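Local coordinates for staphylococcal enterotoxin-like toxin (Staphylococcus aureus, PDB 4DXF), which probably binds host sialylated glycans as a superantigen-like protein built from an OB-fold domain and a beta-grasp domain, at residues K25-G35 with V72-E83. Residues are numbered along the deposited sequence; the frame is centred on the assembly and turned at random.
Sequences KPSLEFKNEIG and VHRNVDVFVVLE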
loop_
_atom_site.group_PDB
_atom_site.type_symbol
_atom_site.label_atom_id
_atom_site.label_comp_id
_atom_site.label_asym_id
_atom_site.label_seq_id
_atom_site.Cartn_x
_atom_site.Cartn_y
_atom_site.Cartn_z
ATOM N N LYS A 25 -2.442 -11.398 -0.889
ATOM C CA LYS A 25 -1.146 -11.627 -1.547
ATOM C C LYS A 25 0.001 -11.338 -0.584
ATOM O O LYS A 25 -0.140 -10.533 0.351
ATOM C CB LYS A 25 -1.014 -10.758 -2.794
ATOM C CG LYS A 25 -1.696 -11.398 -3.966
ATOM C CD LYS A 25 -1.980 -10.382 -5.002
ATOM C CE LYS A 25 -0.950 -10.276 -6.056
ATOM N NZ LYS A 25 -0.434 -11.469 -6.845
ATOM N N PRO A 26 1.104 -12.087 -0.732
ATOM C CA PRO A 26 2.244 -11.768 0.156
ATOM C C PRO A 26 2.933 -10.471 -0.322
ATOM O O PRO A 26 2.887 -10.128 -1.528
ATOM C CB PRO A 26 3.183 -12.994 0.016
ATOM C CG PRO A 26 2.866 -13.579 -1.379
ATOM C CD PRO A 26 1.394 -13.155 -1.706
ATOM N N SER A 27 3.532 -9.732 0.623
ATOM C CA SER A 27 4.292 -8.480 0.285
ATOM C C SER A 27 5.765 -8.693 0.658
ATOM O O SER A 27 6.103 -9.612 1.432
ATOM C CB SER A 27 3.814 -7.249 1.028
ATOM O OG SER A 27 3.801 -7.482 2.464
ATOM N N LEU A 28 6.625 -7.853 0.069
ATOM C CA LEU A 28 8.081 -7.932 0.379
ATOM C C LEU A 28 8.488 -6.500 0.680
ATOM O O LEU A 28 7.895 -5.463 0.215
ATOM C CB LEU A 28 8.880 -8.462 -0.832
ATOM C CG LEU A 28 8.688 -9.926 -1.303
ATOM C CD1 LEU A 28 9.093 -10.198 -2.755
ATOM C CD2 LEU A 28 9.304 -10.912 -0.308
ATOM N N GLU A 29 9.548 -6.341 1.478
ATOM C CA GLU A 29 9.913 -4.978 1.799
ATOM C C GLU A 29 11.419 -4.870 1.612
ATOM O O GLU A 29 12.111 -5.668 2.228
ATOM C CB GLU A 29 9.599 -4.665 3.245
ATOM C CG GLU A 29 8.103 -4.417 3.465
ATOM C CD GLU A 29 7.710 -4.148 4.891
ATOM O OE1 GLU A 29 8.501 -3.503 5.617
ATOM O OE2 GLU A 29 6.608 -4.610 5.284
ATOM N N PHE A 30 11.884 -3.953 0.765
ATOM C CA PHE A 30 13.347 -3.761 0.492
ATOM C C PHE A 30 13.744 -2.397 0.910
ATOM O O PHE A 30 13.255 -1.424 0.393
ATOM C CB PHE A 30 13.643 -4.027 -0.996
ATOM C CG PHE A 30 13.243 -5.442 -1.425
ATOM C CD1 PHE A 30 12.417 -5.636 -2.498
ATOM C CD2 PHE A 30 13.757 -6.555 -0.754
ATOM C CE1 PHE A 30 12.096 -6.910 -2.881
ATOM C CE2 PHE A 30 13.440 -7.812 -1.124
ATOM C CZ PHE A 30 12.579 -7.988 -2.167
ATOM N N LYS A 31 14.630 -2.273 1.894
ATOM C CA LYS A 31 14.824 -0.964 2.445
ATOM C C LYS A 31 16.347 -0.681 2.319
ATOM O O LYS A 31 17.132 -1.643 2.181
ATOM C CB LYS A 31 14.405 -0.857 3.924
ATOM C CG LYS A 31 12.852 -0.972 4.132
ATOM C CD LYS A 31 12.444 -0.512 5.556
ATOM C CE LYS A 31 11.183 -1.268 5.927
ATOM N NZ LYS A 31 10.732 -0.945 7.311
ATOM N N ASN A 32 16.631 0.602 2.242
ATOM C CA ASN A 32 18.043 1.142 2.097
ATOM C C ASN A 32 18.709 0.511 0.853
ATOM O O ASN A 32 19.877 0.028 0.870
ATOM C CB ASN A 32 18.826 0.789 3.351
ATOM C CG ASN A 32 18.236 1.463 4.594
ATOM O OD1 ASN A 32 17.841 2.618 4.539
ATOM N ND2 ASN A 32 18.179 0.740 5.721
ATOM N N GLU A 33 17.988 0.537 -0.279
ATOM C CA GLU A 33 18.447 -0.067 -1.507
ATOM C C GLU A 33 18.820 1.037 -2.536
ATOM O O GLU A 33 18.696 2.208 -2.244
ATOM C CB GLU A 33 17.306 -0.994 -2.089
ATOM C CG GLU A 33 17.051 -2.260 -1.258
ATOM C CD GLU A 33 18.221 -3.307 -1.293
ATOM O OE1 GLU A 33 19.013 -3.277 -2.245
ATOM O OE2 GLU A 33 18.291 -4.214 -0.396
ATOM N N ILE A 34 19.317 0.653 -3.699
ATOM C CA ILE A 34 19.414 1.624 -4.806
ATOM C C ILE A 34 18.452 1.175 -5.940
ATOM O O ILE A 34 18.155 -0.042 -6.044
ATOM C CB ILE A 34 20.848 1.780 -5.314
ATOM C CG1 ILE A 34 21.319 0.510 -5.945
ATOM C CG2 ILE A 34 21.752 2.235 -4.096
ATOM C CD1 ILE A 34 22.668 0.703 -6.768
ATOM N N GLY A 35 17.979 2.146 -6.705
ATOM C CA GLY A 35 17.135 1.861 -7.889
ATOM C C GLY A 35 17.852 2.328 -9.143
ATOM O O GLY A 35 18.499 3.381 -9.106
ATOM N N VAL A 72 20.661 6.475 -11.682
ATOM C CA VAL A 72 20.784 5.827 -10.377
ATOM C C VAL A 72 20.136 6.658 -9.317
ATOM O O VAL A 72 20.284 7.832 -9.181
ATOM C CB VAL A 72 22.295 5.548 -10.055
ATOM C CG1 VAL A 72 22.507 4.910 -8.630
ATOM C CG2 VAL A 72 22.865 4.599 -11.098
ATOM N N HIS A 73 19.351 5.989 -8.485
ATOM C CA HIS A 73 18.714 6.662 -7.346
ATOM C C HIS A 73 19.075 5.939 -6.065
ATOM O O HIS A 73 18.867 4.743 -5.977
ATOM C CB HIS A 73 17.145 6.652 -7.524
ATOM C CG HIS A 73 16.756 7.413 -8.749
ATOM N ND1 HIS A 73 16.599 8.769 -8.739
ATOM C CD2 HIS A 73 16.671 7.029 -10.034
ATOM C CE1 HIS A 73 16.365 9.193 -9.973
ATOM N NE2 HIS A 73 16.401 8.158 -10.777
ATOM N N ARG A 74 19.587 6.655 -5.082
ATOM C CA ARG A 74 20.070 5.964 -3.879
ATOM C C ARG A 74 19.094 6.177 -2.714
ATOM O O ARG A 74 18.202 6.996 -2.809
ATOM C CB ARG A 74 21.548 6.429 -3.603
ATOM C CG ARG A 74 22.434 5.991 -4.796
ATOM C CD ARG A 74 23.985 6.333 -4.569
ATOM N NE ARG A 74 24.456 5.295 -3.652
ATOM C CZ ARG A 74 24.946 4.116 -3.989
ATOM N NH1 ARG A 74 25.125 3.718 -5.258
ATOM N NH2 ARG A 74 25.226 3.287 -3.015
ATOM N N ASN A 75 19.198 5.419 -1.606
ATOM C CA ASN A 75 18.319 5.682 -0.458
ATOM C C ASN A 75 16.838 5.547 -0.813
ATOM O O ASN A 75 16.045 6.424 -0.483
ATOM C CB ASN A 75 18.426 7.059 0.130
ATOM C CG ASN A 75 19.796 7.326 0.752
ATOM O OD1 ASN A 75 20.430 8.338 0.433
ATOM N ND2 ASN A 75 20.241 6.438 1.617
ATOM N N VAL A 76 16.600 4.479 -1.515
ATOM C CA VAL A 76 15.247 4.005 -1.906
ATOM C C VAL A 76 14.809 2.827 -1.006
ATOM O O VAL A 76 15.564 1.859 -0.789
ATOM C CB VAL A 76 15.340 3.644 -3.409
ATOM C CG1 VAL A 76 14.119 2.839 -3.897
ATOM C CG2 VAL A 76 15.480 5.001 -4.108
ATOM N N ASP A 77 13.516 2.892 -0.591
ATOM C CA ASP A 77 12.846 1.809 0.115
ATOM C C ASP A 77 11.662 1.461 -0.860
ATOM O O ASP A 77 11.139 2.385 -1.462
ATOM C CB ASP A 77 12.223 2.321 1.400
ATOM C CG ASP A 77 13.213 2.467 2.546
ATOM O OD1 ASP A 77 14.434 2.363 2.244
ATOM O OD2 ASP A 77 12.745 2.676 3.685
ATOM N N VAL A 78 11.350 0.192 -0.993
ATOM C CA VAL A 78 10.178 -0.229 -1.828
ATOM C C VAL A 78 9.350 -1.205 -1.057
ATOM O O VAL A 78 9.864 -2.185 -0.445
ATOM C CB VAL A 78 10.654 -0.840 -3.148
ATOM C CG1 VAL A 78 9.430 -1.038 -4.107
ATOM C CG2 VAL A 78 11.650 0.081 -3.892
ATOM N N PHE A 79 8.010 -0.935 -1.077
ATOM C CA PHE A 79 7.069 -1.894 -0.561
ATOM C C PHE A 79 6.564 -2.599 -1.860
ATOM O O PHE A 79 5.977 -1.878 -2.722
ATOM C CB PHE A 79 5.947 -1.129 0.177
ATOM C CG PHE A 79 4.880 -2.072 0.676
ATOM C CD1 PHE A 79 5.128 -2.873 1.776
ATOM C CD2 PHE A 79 3.685 -2.192 -0.000
ATOM C CE1 PHE A 79 4.157 -3.864 2.230
ATOM C CE2 PHE A 79 2.713 -3.165 0.395
ATOM C CZ PHE A 79 2.916 -3.977 1.526
ATOM N N VAL A 80 6.739 -3.910 -1.911
ATOM C CA VAL A 80 6.529 -4.765 -3.095
ATOM C C VAL A 80 5.368 -5.708 -2.843
ATOM O O VAL A 80 5.357 -6.447 -1.881
ATOM C CB VAL A 80 7.810 -5.581 -3.487
ATOM C CG1 VAL A 80 7.573 -6.608 -4.646
ATOM C CG2 VAL A 80 8.914 -4.647 -3.824
ATOM N N VAL A 81 4.482 -5.760 -3.851
ATOM C CA VAL A 81 3.482 -6.825 -3.898
ATOM C C VAL A 81 3.623 -7.390 -5.335
ATOM O O VAL A 81 3.282 -6.648 -6.280
ATOM C CB VAL A 81 2.042 -6.209 -3.706
ATOM C CG1 VAL A 81 0.974 -7.373 -3.825
ATOM C CG2 VAL A 81 1.886 -5.582 -2.338
ATOM N N LEU A 82 4.192 -8.587 -5.497
ATOM C CA LEU A 82 4.495 -9.126 -6.849
ATOM C C LEU A 82 3.113 -9.426 -7.488
ATOM O O LEU A 82 2.205 -9.899 -6.797
ATOM C CB LEU A 82 5.298 -10.369 -6.824
ATOM C CG LEU A 82 6.711 -10.225 -6.227
ATOM C CD1 LEU A 82 7.318 -11.580 -6.107
ATOM C CD2 LEU A 82 7.419 -9.287 -7.227
ATOM N N GLU A 83 2.986 -9.061 -8.752
ATOM C CA GLU A 83 1.685 -9.200 -9.443
ATOM C C GLU A 83 1.919 -9.729 -10.835
ATOM O O GLU A 83 3.010 -9.567 -11.401
ATOM C CB GLU A 83 1.052 -7.833 -9.611
ATOM C CG GLU A 83 0.448 -7.240 -8.413
ATOM C CD GLU A 83 -0.308 -5.927 -8.709
ATOM O OE1 GLU A 83 -1.078 -5.835 -9.702
ATOM O OE2 GLU A 83 -0.237 -4.989 -7.911
HETATM O O HOH W 1 5.168 -9.866 -3.121
HETATM O O HOH W 2 2.230 -11.177 -4.319
#
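Strands 28-31 and 76-80 run antiparallel, their axes 4.7 Å apart, and the pairing carries on past corners at Asn-32 and Asn-75 into strands 33-35 and 72-74. Leu-28 pairs with Val-80 and Phe-30 with Val-78, two backbone hydrogen bonds each. Between Phe-30 and Glu-33 the register slips. There the carboxylate of Asp-77 takes over: its OD1 accepts the N-H of Asn-32 at 2.8 Å, nearly straight at the hydrogen (175°) but from above the carboxylate plane, while Ser-100 and Lys-133 hold the same carboxylate. Glu-33 is opposed by two residues, Asn-75 and Val-76, as in a G1 beta bulge.

On the face of Leu-28, Phe-30, Val-78 and Val-80, Val-80 CG2 lies 3.9 Å from Phe-30 CD1; Leu-82, just past the strand, meets Leu-28. On the other, Phe-79 turns its ring toward Ser-27 and Glu-29 (CG anti to the backbone N, chi1 177°), so that CZ sits 3.4 Å from Ser-27 CB and the CG of Glu-29 meets the ring edge; the Glu-29 carboxylate goes on to Lys-144. Past the corner, Ile-34 CG2 lies 3.7 Å above the centre of the Arg-74 guanidinium. Beyond Ser-27 and Val-81 the two chains part: Lys-25 NZ donates a hydrogen bond to Leu-82 O at 3.1 Å, and two waters bridge Pro-26 O to the Leu-82 backbone. This antiparallel pairing of first and fourth strands, both broken by a corner, closes the five-stranded OB barrel (order 1-2-3-5-4-1) of the superantigen fold.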